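Local coordinates for protein Mannose/sialic acid-binding lectin (Polygonatum cyrtonema, PDB 3A0C) that probably binds carbohydrates such as mannose and sialic acid, as a beta-prism II lectin of the bulb-type family, at residues Val33-Ser37 against Gly38-Trp42; Thr56-Asn59 against Asn60-Val64. All blocks are in the same frame, centred on the assembly; numbering follows the deposited sequence.

Interaction 1. Residues Val33-Ser37 against Gly38-Trp42; sequences VLYDS and GKPVW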
loop_
_atom_site.group_PDB
_atom_site.type_symbol
_atom_site.label_atom_id
_atom_site.label_comp_id
_atom_site.label_asym_id
_atom_site.label_seq_id
_atom_site.Cartn_x
_atom_site.Cartn_y
_atom_site.Cartn_z
ATOM N N VAL A 33 -15.664 -8.045 -3.377
ATOM C CA VAL A 33 -15.196 -8.433 -4.699
ATOM C C VAL A 33 -14.272 -7.460 -5.445
ATOM O O VAL A 33 -14.363 -6.235 -5.306
ATOM C CB VAL A 33 -16.428 -8.799 -5.590
ATOM C CG1 VAL A 33 -17.649 -8.044 -5.123
ATOM C CG2 VAL A 33 -16.147 -8.490 -7.040
ATOM N N LEU A 34 -13.378 -8.036 -6.240
ATOM C CA LEU A 34 -12.418 -7.280 -7.040
ATOM C C LEU A 34 -12.915 -7.184 -8.475
ATOM O O LEU A 34 -13.155 -8.203 -9.110
ATOM C CB LEU A 34 -11.056 -7.985 -7.016
ATOM C CG LEU A 34 -9.957 -7.467 -7.937
ATOM C CD1 LEU A 34 -9.685 -5.998 -7.682
ATOM C CD2 LEU A 34 -8.708 -8.278 -7.692
ATOM N N TYR A 35 -13.076 -5.964 -8.985
ATOM C CA TYR A 35 -13.542 -5.768 -10.352
ATOM C C TYR A 35 -12.451 -5.325 -11.302
ATOM O O TYR A 35 -11.589 -4.525 -10.941
ATOM C CB TYR A 35 -14.656 -4.734 -10.391
ATOM C CG TYR A 35 -15.956 -5.266 -9.856
ATOM C CD1 TYR A 35 -16.741 -6.124 -10.615
ATOM C CD2 TYR A 35 -16.388 -4.937 -8.576
ATOM C CE1 TYR A 35 -17.936 -6.651 -10.115
ATOM C CE2 TYR A 35 -17.578 -5.454 -8.061
ATOM C CZ TYR A 35 -18.344 -6.317 -8.841
ATOM O OH TYR A 35 -19.493 -6.878 -8.341
ATOM N N ASP A 36 -12.497 -5.853 -12.521
ATOM C CA ASP A 36 -11.539 -5.505 -13.562
ATOM C C ASP A 36 -12.383 -5.051 -14.741
ATOM O O ASP A 36 -12.920 -5.874 -15.472
ATOM C CB ASP A 36 -10.704 -6.722 -13.967
ATOM C CG ASP A 36 -9.631 -6.379 -14.994
ATOM O OD1 ASP A 36 -9.721 -5.295 -15.618
ATOM O OD2 ASP A 36 -8.708 -7.200 -15.184
ATOM N N SER A 37 -12.503 -3.738 -14.909
ATOM C CA SER A 37 -13.311 -3.156 -15.983
ATOM C C SER A 37 -14.768 -3.626 -15.963
ATOM O O SER A 37 -15.382 -3.790 -17.021
ATOM C CB SER A 37 -12.707 -3.477 -17.349
ATOM O OG SER A 37 -11.504 -2.767 -17.557
ATOM N N GLY A 38 -15.316 -3.853 -14.774
ATOM C CA GLY A 38 -16.691 -4.298 -14.692
ATOM C C GLY A 38 -16.822 -5.795 -14.578
ATOM O O GLY A 38 -17.908 -6.306 -14.378
ATOM N N LYS A 39 -15.708 -6.500 -14.696
ATOM C CA LYS A 39 -15.704 -7.957 -14.608
ATOM C C LYS A 39 -15.189 -8.418 -13.250
ATOM O O LYS A 39 -14.083 -8.053 -12.844
ATOM C CB LYS A 39 -14.810 -8.547 -15.719
ATOM C CG LYS A 39 -14.073 -9.850 -15.335
ATOM C CD LYS A 39 -12.901 -10.144 -16.277
ATOM C CE LYS A 39 -11.959 -11.220 -15.720
ATOM N NZ LYS A 39 -12.611 -12.559 -15.548
ATOM N N PRO A 40 -15.986 -9.212 -12.520
ATOM C CA PRO A 40 -15.519 -9.686 -11.216
ATOM C C PRO A 40 -14.449 -10.771 -11.411
ATOM O O PRO A 40 -14.736 -11.846 -11.945
ATOM C CB PRO A 40 -16.794 -10.216 -10.564
ATOM C CG PRO A 40 -17.628 -10.638 -11.725
ATOM C CD PRO A 40 -17.410 -9.535 -12.721
ATOM N N VAL A 41 -13.214 -10.472 -10.996
ATOM C CA VAL A 41 -12.093 -11.410 -11.125
ATOM C C VAL A 41 -11.798 -12.102 -9.801
ATOM O O VAL A 41 -11.061 -13.085 -9.765
ATOM C CB VAL A 41 -10.798 -10.699 -11.586
ATOM C CG1 VAL A 41 -11.064 -9.907 -12.844
ATOM C CG2 VAL A 41 -10.269 -9.795 -10.471
ATOM N N TRP A 42 -12.359 -11.581 -8.713
ATOM C CA TRP A 42 -12.152 -12.171 -7.390
ATOM C C TRP A 42 -13.240 -11.733 -6.407
ATOM O O TRP A 42 -13.783 -10.634 -6.531
ATOM C CB TRP A 42 -10.775 -11.780 -6.827
ATOM C CG TRP A 42 -10.461 -12.494 -5.543
ATOM C CD1 TRP A 42 -9.803 -13.687 -5.401
ATOM C CD2 TRP A 42 -10.857 -12.094 -4.221
ATOM N NE1 TRP A 42 -9.768 -14.054 -4.072
ATOM C CE2 TRP A 42 -10.408 -13.096 -3.328
ATOM C CE3 TRP A 42 -11.547 -10.986 -3.708
ATOM C CZ2 TRP A 42 -10.630 -13.023 -1.947
ATOM C CZ3 TRP A 42 -11.768 -10.912 -2.334
ATOM C CH2 TRP A 42 -11.309 -11.929 -1.469
#
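L34 and W42 pair across a tight antiparallel hairpin whose strand axes approach to 4.4 Å at 129°, and whose ends D36 and K39 are joined by a type I' turn with S37 and G38 both at positive phi. The register slips by one at L34. Its carbonyl O accepts from V41 N at 3.0 Å and, weakly, from W42 N, while L34 N donates to W42 O at 2.6 Å with an N-H...O angle of 164°. V41 and W42 thus both face L34, a classic beta bulge. Next to the turn, D36 and K39 exchange two backbone bonds.

On the face of Y35 and P40, the two side chains run at a slant to each other, with Y35 CE1 3.8 Å from P40 CB. V33 CG2 covers one face of the tyrosine ring near its rim and lies 4.0 Å from P40 CB; V33 and P40 lie side by side, pointing the same way. The Y35 hydroxyl is hydrogen-bonded to Q27 OE1. V41, the extra residue of the bulge, presses CG2 against L34 CG at 3.5 Å, tighter than normal van der Waals contact. On the face of L34 and W42, L34 CB meets W42 CB. With CG anti to N (chi1 -176°), the D36 carboxylate is carried to its salt bridge with R93, while D36 CB rests on V41 CG1 at 3.4 Å.

V33 and Y35 fill the last two positions of the family's mannose-binding pattern Q-x-D-x-N-x-V-x-Y, and Q27 fills the first. By that pattern the hairpin probably contributes to a sugar site; Y35 is held by V33 and P40 along its ring and by Q27 at its hydroxyl. R93 would probably favour the ionised carboxylate of D36.

Interaction 2. Residues Thr56-Asn59 against Asn60-Val64; sequences TLHN and NGNLV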
loop_
_atom_site.group_PDB
_atom_site.type_symbol
_atom_site.label_atom_id
_atom_site.label_comp_id
_atom_site.label_asym_id
_atom_site.label_seq_id
_atom_site.Cartn_x
_atom_site.Cartn_y
_atom_site.Cartn_z
ATOM N N THR A 56 -12.563 -4.949 7.808
ATOM C CA THR A 56 -11.606 -4.374 8.722
ATOM C C THR A 56 -10.280 -5.117 8.679
ATOM O O THR A 56 -10.257 -6.349 8.681
ATOM C CB THR A 56 -12.139 -4.420 10.174
ATOM O OG1 THR A 56 -13.430 -3.808 10.236
ATOM C CG2 THR A 56 -11.211 -3.691 11.105
ATOM N N LEU A 57 -9.182 -4.363 8.601
ATOM C CA LEU A 57 -7.849 -4.957 8.657
ATOM C C LEU A 57 -7.309 -4.610 10.063
ATOM O O LEU A 57 -6.997 -3.463 10.348
ATOM C CB LEU A 57 -6.919 -4.381 7.577
ATOM C CG LEU A 57 -5.452 -4.852 7.663
ATOM C CD1 LEU A 57 -5.397 -6.354 7.539
ATOM C CD2 LEU A 57 -4.612 -4.215 6.579
ATOM N N HIS A 58 -7.229 -5.600 10.943
ATOM C CA HIS A 58 -6.749 -5.391 12.309
ATOM C C HIS A 58 -5.241 -5.208 12.371
ATOM O O HIS A 58 -4.525 -5.551 11.430
ATOM C CB HIS A 58 -7.146 -6.580 13.186
ATOM C CG HIS A 58 -8.623 -6.770 13.298
ATOM N ND1 HIS A 58 -9.433 -5.878 13.965
ATOM C CD2 HIS A 58 -9.443 -7.718 12.787
ATOM C CE1 HIS A 58 -10.691 -6.269 13.859
ATOM N NE2 HIS A 58 -10.726 -7.383 13.149
ATOM N N ASN A 59 -4.756 -4.686 13.495
ATOM C CA ASN A 59 -3.327 -4.455 13.660
ATOM C C ASN A 59 -2.502 -5.720 13.753
ATOM O O ASN A 59 -1.275 -5.644 13.814
ATOM C CB ASN A 59 -3.041 -3.606 14.897
ATOM C CG ASN A 59 -3.550 -2.191 14.770
ATOM O OD1 ASN A 59 -3.428 -1.565 13.725
ATOM N ND2 ASN A 59 -4.111 -1.673 15.849
ATOM N N ASN A 60 -3.158 -6.879 13.783
ATOM C CA ASN A 60 -2.425 -8.141 13.852
ATOM C C ASN A 60 -2.339 -8.842 12.495
ATOM O O ASN A 60 -1.822 -9.949 12.392
ATOM C CB ASN A 60 -3.016 -9.076 14.922
ATOM C CG ASN A 60 -4.422 -9.532 14.605
ATOM O OD1 ASN A 60 -5.065 -9.031 13.688
ATOM N ND2 ASN A 60 -4.914 -10.491 15.375
ATOM N N GLY A 61 -2.835 -8.178 11.453
ATOM C CA GLY A 61 -2.744 -8.737 10.119
ATOM C C GLY A 61 -3.947 -9.523 9.677
ATOM O O GLY A 61 -3.978 -10.023 8.558
ATOM N N ASN A 62 -4.941 -9.622 10.541
ATOM C CA ASN A 62 -6.136 -10.366 10.197
ATOM C C ASN A 62 -7.141 -9.468 9.493
ATOM O O ASN A 62 -7.503 -8.413 10.004
ATOM C CB ASN A 62 -6.755 -10.999 11.461
ATOM C CG ASN A 62 -7.847 -12.015 11.139
ATOM O OD1 ASN A 62 -7.736 -12.773 10.180
ATOM N ND2 ASN A 62 -8.892 -12.040 11.943
ATOM N N LEU A 63 -7.576 -9.889 8.306
ATOM C CA LEU A 63 -8.551 -9.147 7.515
ATOM C C LEU A 63 -9.915 -9.829 7.717
ATOM O O LEU A 63 -10.097 -10.992 7.340
ATOM C CB LEU A 63 -8.142 -9.182 6.050
ATOM C CG LEU A 63 -8.973 -8.324 5.112
ATOM C CD1 LEU A 63 -8.849 -6.851 5.479
ATOM C CD2 LEU A 63 -8.485 -8.576 3.713
ATOM N N VAL A 64 -10.868 -9.104 8.298
ATOM C CA VAL A 64 -12.182 -9.659 8.613
ATOM C C VAL A 64 -13.386 -8.895 8.065
ATOM O O VAL A 64 -13.360 -7.667 7.976
ATOM C CB VAL A 64 -12.337 -9.741 10.152
ATOM C CG1 VAL A 64 -13.602 -10.502 10.529
ATOM C CG2 VAL A 64 -11.084 -10.360 10.759
#
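H58 meets V64 through its ring edge: V64 CG2 lies in the ring plane, 3.7 Å from H58 CD2. One face of the imidazole is covered near its rim by T56 CG2, and H58 CB touches N60 OD1 at 3.3 Å. With chi1 at -62°, CG lies beside the backbone N, and the ring runs back along the hairpin to where NE2 is hydrogen-bonded to Y66 OH.

The backbone fixes these positions. T56 N to V64 O and V64 N to T56 O are both 2.8 Å, and H58 N donates to N62 O. The type I turn from H58 to G61 closes with G61 N on H58 O at 3.1 Å; G61 has positive phi, which suits glycine. N60 OD1 accepts from N62 N at 3.2 Å, an Asx turn, with the donor 49° out of the amide plane. H58, N60, N62, V64 and Y66 occupy the places of the Q-x-D-x-N-x-V-x-Y pattern, with H and N replacing Q and D.

On the other face L57 CB packs on L63 CD1, and both leucines touch L87 and I97 of strands 86-89 and 95-104. Strand 72-75 flanks the L63-V64 side, and L63 also meets W103 of the second subunit.

Interaction 1 closes before interaction 2 opens, and strands 39-43 and 54-57 are consecutive strands in the chain. Their centres are 23 Å apart, on opposite sides of the chain's centre, and their nearest atoms come to about 7 Å without touching. The C30-C53 disulfide links the chain just ahead of strand 32-36 to that just ahead of strand 54-57. By sequence pattern the two hairpins carry parts of different potential sugar sites: 33-37 holds the V and Y end of a canonical copy, and 58-64 most of an altered one. Each hairpin also packs against the second subunit.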